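Local coordinates for tailspike protein (Acinetobacter phage vB_ApiP_P1, PDB 6E1R), which probably recognises and cleaves the capsular polysaccharide of its Acinetobacter host as a trimeric tailspike hydrolase, at residues Y307-I318 with H338-K349. Residues are numbered along the deposited sequence; the frame is centred on the assembly and turned at random.
Sequences YIEANTSTPYVI and HMNRPCSVAIGK
Ile308 N, on the strand, donates to His338 O at 3.0 Å, the first of the backbone bonds joining residues 307-318 to 338-349; Ala310 N and Asn311 N, in the loop that follows, bond to Asn340 O and Arg341 O. Beyond the turn at Asn311 to Thr314, Pro315 O receives Ala346 N and, on a lone pair, Val345 N, with Val345 N to Pro315 O 2.8 Å. Ile347 O likewise takes Val317 N and Ile318 N, and Lys349 N closes the series on Ile318 O.

Among side chains, Asn311 ND2 donates to Pro342 O at 3.2 Å, the acceptor lying in the amide plane; Asn311 OD1 accepts from Asn286 N. Over one face of the Tyr316 ring sits Lys349 CB, a CH-pi contact 3.5 Å from the centroid and 16° off the normal, while Pro315 CB lies near the rim of the opposite face. With CG anti to the backbone N (chi1 171°) and a bend at chi2, Lys349 follows the ring before NZ salt-bridges Glu373.

Val317 CG2 packs 3.6 Å from Cys343 SG. Tyr307 CD2 touches His338 CB at 3.6 Å; Tyr307 OH and His338 ND1 hydrogen-bond to Thr274 and Ser299 of the second subunit. Parallel strands stacked across successive turns characterise the right-handed beta-helix of trimeric phage tailspikes.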
loop_
_atom_site.group_PDB
_atom_site.type_symbol
_atom_site.label_atom_id
_atom_site.label_comp_id
_atom_site.label_asym_id
_atom_site.label_seq_id
_atom_site.Cartn_x
_atom_site.Cartn_y
_atom_site.Cartn_z
ATOM N N TYR A 307 8.318 -3.091 10.448
ATOM C CA TYR A 307 9.425 -3.871 10.981
ATOM C C TYR A 307 8.928 -5.222 11.473
ATOM O O TYR A 307 7.873 -5.314 12.106
ATOM C CB TYR A 307 10.127 -3.153 12.142
ATOM C CG TYR A 307 10.822 -1.868 11.768
ATOM C CD1 TYR A 307 10.098 -0.701 11.571
ATOM C CD2 TYR A 307 12.203 -1.812 11.640
ATOM C CE1 TYR A 307 10.725 0.477 11.239
ATOM C CE2 TYR A 307 12.842 -0.635 11.309
ATOM C CZ TYR A 307 12.097 0.508 11.110
ATOM O OH TYR A 307 12.726 1.684 10.777
ATOM N N ILE A 308 9.696 -6.267 11.172
ATOM C CA ILE A 308 9.536 -7.572 11.806
ATOM C C ILE A 308 10.932 -8.058 12.164
ATOM O O ILE A 308 11.626 -8.649 11.329
ATOM C CB ILE A 308 8.807 -8.579 10.897
ATOM C CG1 ILE A 308 7.454 -8.027 10.441
ATOM C CG2 ILE A 308 8.611 -9.902 11.622
ATOM C CD1 ILE A 308 6.682 -8.962 9.538
ATOM N N GLU A 309 11.368 -7.792 13.392
ATOM C CA GLU A 309 12.757 -8.026 13.760
ATOM C C GLU A 309 12.842 -8.426 15.226
ATOM O O GLU A 309 11.844 -8.437 15.948
ATOM C CB GLU A 309 13.616 -6.787 13.479
ATOM C CG GLU A 309 13.170 -5.528 14.198
ATOM C CD GLU A 309 14.090 -4.352 13.928
ATOM O OE1 GLU A 309 14.933 -4.453 13.011
ATOM O OE2 GLU A 309 13.971 -3.325 14.630
ATOM N N ALA A 310 14.057 -8.785 15.647
ATOM C CA ALA A 310 14.381 -9.031 17.054
ATOM C C ALA A 310 13.501 -10.113 17.675
ATOM O O ALA A 310 13.164 -10.049 18.859
ATOM C CB ALA A 310 14.297 -7.740 17.871
ATOM N N ASN A 311 13.126 -11.120 16.888
ATOM C CA ASN A 311 12.348 -12.240 17.406
ATOM C C ASN A 311 13.175 -13.516 17.325
ATOM O O ASN A 311 12.807 -14.465 16.623
ATOM C CB ASN A 311 11.037 -12.381 16.633
ATOM C CG ASN A 311 10.253 -11.083 16.581
ATOM O OD1 ASN A 311 10.003 -10.456 17.609
ATOM N ND2 ASN A 311 9.881 -10.665 15.377
ATOM N N THR A 312 14.291 -13.544 18.058
ATOM C CA THR A 312 15.278 -14.605 17.893
ATOM C C THR A 312 14.764 -15.960 18.364
ATOM O O THR A 312 15.236 -16.998 17.887
ATOM C CB THR A 312 16.554 -14.245 18.654
ATOM O OG1 THR A 312 16.244 -13.282 19.668
ATOM C CG2 THR A 312 17.584 -13.648 17.713
ATOM N N SER A 313 13.810 -15.979 19.292
ATOM C CA SER A 313 13.309 -17.224 19.857
ATOM C C SER A 313 11.996 -17.685 19.242
ATOM O O SER A 313 11.482 -18.736 19.638
ATOM C CB SER A 313 13.148 -17.085 21.373
ATOM O OG SER A 313 14.367 -16.680 21.969
ATOM N N THR A 314 11.438 -16.935 18.298
ATOM C CA THR A 314 10.172 -17.315 17.688
ATOM C C THR A 314 10.443 -18.091 16.407
ATOM O O THR A 314 11.145 -17.578 15.525
ATOM C CB THR A 314 9.326 -16.090 17.391
ATOM O OG1 THR A 314 9.141 -15.338 18.595
ATOM C CG2 THR A 314 7.966 -16.506 16.858
ATOM N N PRO A 315 9.920 -19.312 16.263
ATOM C CA PRO A 315 10.232 -20.102 15.057
ATOM C C PRO A 315 9.779 -19.448 13.765
ATOM O O PRO A 315 10.576 -19.320 12.826
ATOM C CB PRO A 315 9.507 -21.429 15.319
ATOM C CG PRO A 315 9.429 -21.522 16.802
ATOM C CD PRO A 315 9.220 -20.112 17.280
ATOM N N TYR A 316 8.519 -19.032 13.682
ATOM C CA TYR A 316 7.969 -18.509 12.444
ATOM C C TYR A 316 7.442 -17.096 12.653
ATOM O O TYR A 316 7.102 -16.694 13.768
ATOM C CB TYR A 316 6.843 -19.408 11.919
ATOM C CG TYR A 316 7.195 -20.878 11.897
ATOM C CD1 TYR A 316 8.166 -21.372 11.033
ATOM C CD2 TYR A 316 6.544 -21.778 12.731
ATOM C CE1 TYR A 316 8.483 -22.718 11.012
ATOM C CE2 TYR A 316 6.854 -23.123 12.716
ATOM C CZ TYR A 316 7.824 -23.587 11.856
ATOM O OH TYR A 316 8.136 -24.928 11.839
ATOM N N VAL A 317 7.383 -16.338 11.559
ATOM C CA VAL A 317 6.756 -15.022 11.604
ATOM C C VAL A 317 5.247 -15.149 11.443
ATOM O O VAL A 317 4.473 -14.578 12.217
ATOM C CB VAL A 317 7.362 -14.096 10.535
ATOM C CG1 VAL A 317 6.572 -12.801 10.448
ATOM C CG2 VAL A 317 8.821 -13.812 10.849
ATOM N N ILE A 318 4.809 -15.904 10.440
ATOM C CA ILE A 318 3.394 -16.158 10.214
ATOM C C ILE A 318 3.223 -17.632 9.869
ATOM O O ILE A 318 4.026 -18.205 9.125
ATOM C CB ILE A 318 2.819 -15.245 9.110
ATOM C CG1 ILE A 318 1.317 -15.481 8.942
ATOM C CG2 ILE A 318 3.562 -15.446 7.791
ATOM C CD1 ILE A 318 0.618 -14.408 8.138
ATOM N N HIS A 338 11.374 -4.104 6.990
ATOM C CA HIS A 338 12.708 -4.193 7.574
ATOM C C HIS A 338 12.743 -5.415 8.484
ATOM O O HIS A 338 12.061 -5.449 9.514
ATOM C CB HIS A 338 13.044 -2.917 8.340
ATOM C CG HIS A 338 14.465 -2.848 8.804
ATOM N ND1 HIS A 338 15.449 -2.199 8.090
ATOM C CD2 HIS A 338 15.071 -3.355 9.904
ATOM C CE1 HIS A 338 16.598 -2.302 8.732
ATOM N NE2 HIS A 338 16.398 -3.001 9.836
HETATM N N MSE A 339 13.528 -6.421 8.108
HETATM C CA MSE A 339 13.520 -7.693 8.825
HETATM C C MSE A 339 14.903 -8.127 9.301
HETATM O O MSE A 339 15.539 -8.983 8.687
HETATM C CB MSE A 339 12.913 -8.785 7.942
HETATM C CG MSE A 339 11.466 -8.528 7.561
HETATM SE SE MSE A 339 10.757 -9.858 6.330
HETATM C CE MSE A 339 9.313 -10.560 7.435
ATOM N N ASN A 340 15.354 -7.540 10.406
ATOM C CA ASN A 340 16.624 -7.902 11.035
ATOM C C ASN A 340 16.357 -9.036 12.019
ATOM O O ASN A 340 15.944 -8.798 13.157
ATOM C CB ASN A 340 17.240 -6.691 11.727
ATOM C CG ASN A 340 18.638 -6.963 12.241
ATOM O OD1 ASN A 340 19.256 -7.967 11.888
ATOM N ND2 ASN A 340 19.144 -6.067 13.080
ATOM N N ARG A 341 16.597 -10.278 11.581
ATOM C CA ARG A 341 16.299 -11.463 12.383
ATOM C C ARG A 341 14.823 -11.533 12.754
ATOM O O ARG A 341 14.470 -11.392 13.931
ATOM C CB ARG A 341 17.164 -11.528 13.645
ATOM C CG ARG A 341 18.661 -11.541 13.403
ATOM C CD ARG A 341 19.412 -11.459 14.721
ATOM N NE ARG A 341 20.557 -12.367 14.752
ATOM C CZ ARG A 341 21.798 -12.055 14.393
ATOM N NH1 ARG A 341 22.084 -10.839 13.949
ATOM N NH2 ARG A 341 22.752 -12.973 14.473
ATOM N N PRO A 342 13.934 -11.762 11.784
ATOM C CA PRO A 342 12.498 -11.777 12.099
ATOM C C PRO A 342 12.046 -13.024 12.837
ATOM O O PRO A 342 11.004 -12.979 13.501
ATOM C CB PRO A 342 11.839 -11.681 10.719
ATOM C CG PRO A 342 12.824 -12.323 9.802
ATOM C CD PRO A 342 14.189 -11.988 10.350
ATOM N N CYS A 343 12.780 -14.128 12.741
ATOM C CA CYS A 343 12.387 -15.386 13.365
ATOM C C CYS A 343 13.602 -16.308 13.390
ATOM O O CYS A 343 14.723 -15.891 13.081
ATOM C CB CYS A 343 11.205 -16.020 12.626
ATOM S SG CYS A 343 11.501 -16.238 10.867
ATOM N N SER A 344 13.378 -17.574 13.749
ATOM C CA SER A 344 14.464 -18.523 13.932
ATOM C C SER A 344 14.427 -19.724 12.995
ATOM O O SER A 344 15.472 -20.355 12.805
ATOM C CB SER A 344 14.489 -19.034 15.381
ATOM O OG SER A 344 13.295 -19.720 15.701
ATOM N N VAL A 345 13.277 -20.058 12.410
ATOM C CA VAL A 345 13.194 -21.213 11.521
ATOM C C VAL A 345 12.846 -20.775 10.103
ATOM O O VAL A 345 13.604 -21.031 9.161
ATOM C CB VAL A 345 12.171 -22.240 12.043
ATOM C CG1 VAL A 345 12.138 -23.461 11.140
ATOM C CG2 VAL A 345 12.507 -22.640 13.470
ATOM N N ALA A 346 11.702 -20.113 9.940
ATOM C CA ALA A 346 11.267 -19.654 8.628
ATOM C C ALA A 346 10.254 -18.535 8.812
ATOM O O ALA A 346 9.425 -18.592 9.720
ATOM C CB ALA A 346 10.657 -20.797 7.807
ATOM N N ILE A 347 10.326 -17.521 7.945
ATOM C CA ILE A 347 9.391 -16.401 8.039
ATOM C C ILE A 347 7.965 -16.882 7.802
ATOM O O ILE A 347 7.068 -16.655 8.622
ATOM C CB ILE A 347 9.785 -15.285 7.056
ATOM C CG1 ILE A 347 11.157 -14.715 7.418
ATOM C CG2 ILE A 347 8.733 -14.187 7.047
ATOM C CD1 ILE A 347 11.668 -13.685 6.434
ATOM N N GLY A 348 7.738 -17.560 6.682
ATOM C CA GLY A 348 6.424 -18.094 6.392
ATOM C C GLY A 348 6.369 -19.600 6.540
ATOM O O GLY A 348 7.127 -20.321 5.885
ATOM N N LYS A 349 5.477 -20.088 7.397
ATOM C CA LYS A 349 5.285 -21.517 7.604
ATOM C C LYS A 349 3.920 -21.911 7.062
ATOM O O LYS A 349 2.899 -21.352 7.475
ATOM C CB LYS A 349 5.399 -21.885 9.083
ATOM C CG LYS A 349 4.986 -23.317 9.396
ATOM C CD LYS A 349 5.813 -24.329 8.614
ATOM C CE LYS A 349 5.320 -25.748 8.863
ATOM N NZ LYS A 349 6.055 -26.757 8.048
HETATM O O HOH W 1 13.184 -20.472 18.455
#